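Local coordinates for immune protein (Enterobacter cloacae, PDB 6D7Y), which probably protects the producing cell from the toxic C-terminal tip of CdiA, as the immunity partner in contact-dependent growth inhibition, at residues Phe105-Gln116 with Phe145-Leu154. Numbering follows the deposited sequence.
Sequences FNSAGKVMLEFQ and FFTNNRLGPL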
loop_
_atom_site.group_PDB
_atom_site.type_symbol
_atom_site.label_atom_id
_atom_site.label_comp_id
_atom_site.label_asym_id
_atom_site.label_seq_id
_atom_site.Cartn_x
_atom_site.Cartn_y
_atom_site.Cartn_z
ATOM N N PHE B 105 -12.080 12.751 -9.615
ATOM C CA PHE B 105 -11.729 11.525 -10.345
ATOM C C PHE B 105 -10.679 11.739 -11.428
ATOM O O PHE B 105 -9.870 10.849 -11.683
ATOM C CB PHE B 105 -12.976 10.833 -10.932
ATOM C CG PHE B 105 -13.750 10.013 -9.929
ATOM C CD1 PHE B 105 -14.710 10.591 -9.127
ATOM C CD2 PHE B 105 -13.507 8.652 -9.792
ATOM C CE1 PHE B 105 -15.409 9.833 -8.202
ATOM C CE2 PHE B 105 -14.198 7.892 -8.872
ATOM C CZ PHE B 105 -15.159 8.493 -8.072
ATOM N N ASN B 106 -10.682 12.916 -12.041
ATOM C CA ASN B 106 -9.722 13.220 -13.094
ATOM C C ASN B 106 -8.294 13.238 -12.554
ATOM O O ASN B 106 -7.415 12.606 -13.136
ATOM C CB ASN B 106 -10.096 14.543 -13.780
ATOM C CG ASN B 106 -11.472 14.483 -14.435
ATOM O OD1 ASN B 106 -11.936 13.411 -14.843
ATOM N ND2 ASN B 106 -12.136 15.638 -14.537
ATOM N N SER B 107 -8.078 13.904 -11.416
ATOM C CA SER B 107 -6.743 13.963 -10.800
ATOM C C SER B 107 -6.365 12.581 -10.253
ATOM O O SER B 107 -5.222 12.151 -10.406
ATOM C CB SER B 107 -6.652 15.067 -9.736
ATOM O OG SER B 107 -7.639 14.903 -8.734
ATOM N N ALA B 108 -7.338 11.868 -9.664
ATOM C CA ALA B 108 -7.098 10.508 -9.177
ATOM C C ALA B 108 -6.615 9.605 -10.308
ATOM O O ALA B 108 -5.685 8.818 -10.127
ATOM C CB ALA B 108 -8.383 9.934 -8.581
ATOM N N GLY B 109 -7.242 9.722 -11.474
ATOM C CA GLY B 109 -6.881 8.905 -12.635
ATOM C C GLY B 109 -5.444 9.064 -13.056
ATOM O O GLY B 109 -4.802 8.106 -13.478
ATOM N N LYS B 110 -4.919 10.282 -12.943
ATOM C CA LYS B 110 -3.519 10.553 -13.309
ATOM C C LYS B 110 -2.574 9.874 -12.329
ATOM O O LYS B 110 -1.601 9.228 -12.745
ATOM C CB LYS B 110 -3.280 12.061 -13.394
ATOM C CG LYS B 110 -4.075 12.703 -14.516
ATOM C CD LYS B 110 -3.902 14.218 -14.550
ATOM C CE LYS B 110 -4.628 14.831 -15.740
ATOM N NZ LYS B 110 -4.582 16.317 -15.678
ATOM N N VAL B 111 -2.904 9.971 -11.038
ATOM C CA VAL B 111 -2.135 9.333 -9.958
ATOM C C VAL B 111 -2.185 7.812 -10.111
ATOM O O VAL B 111 -1.172 7.111 -9.945
ATOM C CB VAL B 111 -2.696 9.751 -8.576
ATOM C CG1 VAL B 111 -2.059 8.951 -7.444
ATOM C CG2 VAL B 111 -2.486 11.240 -8.365
HETATM N N MSE B 112 -3.357 7.300 -10.466
HETATM C CA MSE B 112 -3.517 5.863 -10.657
HETATM C C MSE B 112 -2.612 5.312 -11.737
HETATM O O MSE B 112 -2.016 4.240 -11.562
HETATM C CB MSE B 112 -4.980 5.548 -10.971
HETATM C CG MSE B 112 -5.842 5.772 -9.740
HETATM SE SE MSE B 112 -5.558 4.252 -8.521
HETATM C CE MSE B 112 -6.649 4.852 -7.032
ATOM N N LEU B 113 -2.526 6.004 -12.872
ATOM C CA LEU B 113 -1.663 5.555 -13.967
ATOM C C LEU B 113 -0.194 5.577 -13.562
ATOM O O LEU B 113 0.579 4.711 -13.980
ATOM C CB LEU B 113 -1.917 6.318 -15.268
ATOM C CG LEU B 113 -3.227 6.010 -16.008
ATOM C CD1 LEU B 113 -3.315 6.851 -17.267
ATOM C CD2 LEU B 113 -3.334 4.535 -16.384
ATOM N N GLU B 114 0.189 6.537 -12.729
ATOM C CA GLU B 114 1.557 6.584 -12.224
ATOM C C GLU B 114 1.788 5.413 -11.271
ATOM O O GLU B 114 2.849 4.792 -11.314
ATOM C CB GLU B 114 1.875 7.932 -11.570
ATOM C CG GLU B 114 1.910 9.101 -12.547
ATOM C CD GLU B 114 3.026 9.038 -13.595
ATOM O OE1 GLU B 114 3.109 9.990 -14.404
ATOM O OE2 GLU B 114 3.827 8.072 -13.643
ATOM N N PHE B 115 0.799 5.090 -10.427
ATOM C CA PHE B 115 0.935 3.924 -9.546
ATOM C C PHE B 115 1.053 2.644 -10.351
ATOM O O PHE B 115 1.859 1.767 -10.013
ATOM C CB PHE B 115 -0.234 3.781 -8.566
ATOM C CG PHE B 115 -0.011 4.451 -7.245
ATOM C CD1 PHE B 115 0.874 3.894 -6.331
ATOM C CD2 PHE B 115 -0.721 5.576 -6.886
ATOM C CE1 PHE B 115 1.084 4.473 -5.092
ATOM C CE2 PHE B 115 -0.529 6.156 -5.641
ATOM C CZ PHE B 115 0.376 5.602 -4.741
ATOM N N GLN B 116 0.235 2.521 -11.403
ATOM C CA GLN B 116 0.284 1.319 -12.261
ATOM C C GLN B 116 1.706 1.091 -12.799
ATOM O O GLN B 116 2.222 -0.036 -12.790
ATOM C CB GLN B 116 -0.720 1.402 -13.434
ATOM C CG GLN B 116 -0.792 0.091 -14.240
ATOM C CD GLN B 116 -1.694 0.145 -15.467
ATOM O OE1 GLN B 116 -1.793 1.176 -16.133
ATOM N NE2 GLN B 116 -2.336 -0.997 -15.798
ATOM N N PHE B 145 -9.303 1.568 -11.552
ATOM C CA PHE B 145 -8.601 2.314 -12.618
ATOM C C PHE B 145 -7.645 1.351 -13.318
ATOM O O PHE B 145 -7.302 1.546 -14.499
ATOM C CB PHE B 145 -7.833 3.506 -12.094
ATOM C CG PHE B 145 -8.701 4.664 -11.720
ATOM C CD1 PHE B 145 -9.298 4.730 -10.461
ATOM C CD2 PHE B 145 -8.917 5.691 -12.615
ATOM C CE1 PHE B 145 -10.101 5.805 -10.108
ATOM C CE2 PHE B 145 -9.716 6.783 -12.259
ATOM C CZ PHE B 145 -10.293 6.839 -11.015
ATOM N N PHE B 146 -7.170 0.350 -12.595
ATOM C CA PHE B 146 -6.306 -0.658 -13.218
ATOM C C PHE B 146 -6.206 -1.948 -12.408
ATOM O O PHE B 146 -6.435 -1.967 -11.214
ATOM C CB PHE B 146 -4.863 -0.093 -13.443
ATOM C CG PHE B 146 -4.109 0.160 -12.176
ATOM C CD1 PHE B 146 -4.214 1.385 -11.522
ATOM C CD2 PHE B 146 -3.328 -0.836 -11.603
ATOM C CE1 PHE B 146 -3.520 1.618 -10.340
ATOM C CE2 PHE B 146 -2.644 -0.612 -10.419
ATOM C CZ PHE B 146 -2.745 0.620 -9.777
ATOM N N THR B 147 -5.851 -3.043 -13.099
ATOM C CA THR B 147 -5.594 -4.302 -12.446
ATOM C C THR B 147 -4.380 -4.843 -13.196
ATOM O O THR B 147 -4.439 -5.027 -14.410
ATOM C CB THR B 147 -6.727 -5.325 -12.557
ATOM O OG1 THR B 147 -7.909 -4.794 -11.984
ATOM C CG2 THR B 147 -6.336 -6.618 -11.814
ATOM N N ASN B 148 -3.286 -5.059 -12.476
ATOM C CA ASN B 148 -2.026 -5.517 -13.069
ATOM C C ASN B 148 -1.643 -4.630 -14.260
ATOM O O ASN B 148 -1.625 -3.413 -14.117
ATOM C CB ASN B 148 -2.115 -7.001 -13.429
ATOM C CG ASN B 148 -2.303 -7.861 -12.212
ATOM O OD1 ASN B 148 -1.794 -7.538 -11.139
ATOM N ND2 ASN B 148 -3.001 -8.982 -12.367
ATOM N N ASN B 149 -1.428 -5.228 -15.430
ATOM C CA ASN B 149 -1.048 -4.474 -16.619
ATOM C C ASN B 149 -2.244 -4.096 -17.510
ATOM O O ASN B 149 -2.052 -3.767 -18.674
ATOM C CB ASN B 149 -0.004 -5.267 -17.421
ATOM C CG ASN B 149 -0.503 -6.664 -17.875
ATOM O OD1 ASN B 149 -1.530 -7.179 -17.395
ATOM N ND2 ASN B 149 0.250 -7.287 -18.784
ATOM N N ARG B 150 -3.460 -4.165 -16.962
ATOM C CA ARG B 150 -4.683 -3.859 -17.685
ATOM C C ARG B 150 -5.304 -2.569 -17.189
ATOM O O ARG B 150 -5.215 -2.249 -16.010
ATOM C CB ARG B 150 -5.690 -4.979 -17.477
ATOM C CG ARG B 150 -5.209 -6.276 -18.033
ATOM C CD ARG B 150 -6.217 -7.376 -17.842
ATOM N NE ARG B 150 -6.224 -8.022 -16.534
ATOM C CZ ARG B 150 -7.124 -7.869 -15.575
ATOM N NH1 ARG B 150 -6.999 -8.599 -14.482
ATOM N NH2 ARG B 150 -8.152 -7.021 -15.685
ATOM N N LEU B 151 -6.014 -1.880 -18.072
ATOM C CA LEU B 151 -6.646 -0.602 -17.715
ATOM C C LEU B 151 -8.129 -0.662 -17.501
ATOM O O LEU B 151 -8.815 -1.599 -17.952
ATOM C CB LEU B 151 -6.397 0.432 -18.814
ATOM C CG LEU B 151 -4.964 0.866 -19.083
ATOM C CD1 LEU B 151 -4.948 1.794 -20.287
ATOM C CD2 LEU B 151 -4.354 1.542 -17.872
ATOM N N GLY B 152 -8.621 0.357 -16.787
ATOM C CA GLY B 152 -10.046 0.530 -16.567
ATOM C C GLY B 152 -10.556 -0.341 -15.462
ATOM O O GLY B 152 -9.751 -0.979 -14.760
ATOM N N PRO B 153 -11.876 -0.410 -15.301
ATOM C CA PRO B 153 -12.875 0.261 -16.129
ATOM C C PRO B 153 -12.993 1.776 -16.031
ATOM O O PRO B 153 -13.570 2.376 -16.933
ATOM C CB PRO B 153 -14.184 -0.376 -15.676
ATOM C CG PRO B 153 -13.926 -0.855 -14.306
ATOM C CD PRO B 153 -12.493 -1.271 -14.284
ATOM N N LEU B 154 -12.495 2.401 -14.968
ATOM C CA LEU B 154 -12.547 3.858 -14.891
ATOM C C LEU B 154 -11.335 4.399 -15.653
ATOM O O LEU B 154 -10.212 3.906 -15.488
ATOM C CB LEU B 154 -12.512 4.347 -13.453
ATOM C CG LEU B 154 -13.576 3.736 -12.555
ATOM C CD1 LEU B 154 -13.600 4.490 -11.234
ATOM C CD2 LEU B 154 -14.943 3.777 -13.195
#
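Gln-116 NE2 donates a nearly straight hydrogen bond (N-H...O 169°) to the backbone Asn-148 O, 3.0 Å away. The acceptor lies near the Gln-116 amide plane; the donor is tilted from the Asn-148 carbonyl plane. The glutamine reaches this far because CG is anti to the backbone N (chi1 -174°) and the chain stays extended. Gln-116 CB sits over the face of the Phe-146 ring, 3.8 Å from the centroid (CH-pi). The acceptor belongs to the type II' turn from Thr-147 to Arg-150, which the Asn-148 side chain ties to Asn-130 and Phe-131.

One turn earlier, Met-112, a selenomethionine, touches two rings. Met-112 CG is over the face of Phe-145, 3.6 Å from Phe-145 CG. The bend at chi2 brings Met-112 SE to 3.8 Å from Phe-146 CE1; its Met-aromatic contacts with both rings are oblique. Leu-154 CB, from Phe-145's own segment, covers the opposite face. Gly-109 CA comes within 3.6 Å of Phe-145 CE2, and Phe-105 CD2 meets Phe-145 CZ edge against edge.

Helix 105-126 thus packs on the hairpin at the sheet edge, where 150-151 is the chain's outermost strand, mainly by apolar and aromatic contacts. The amide bond adds direction at a turn also held by its own backbone bonds and Asn-148.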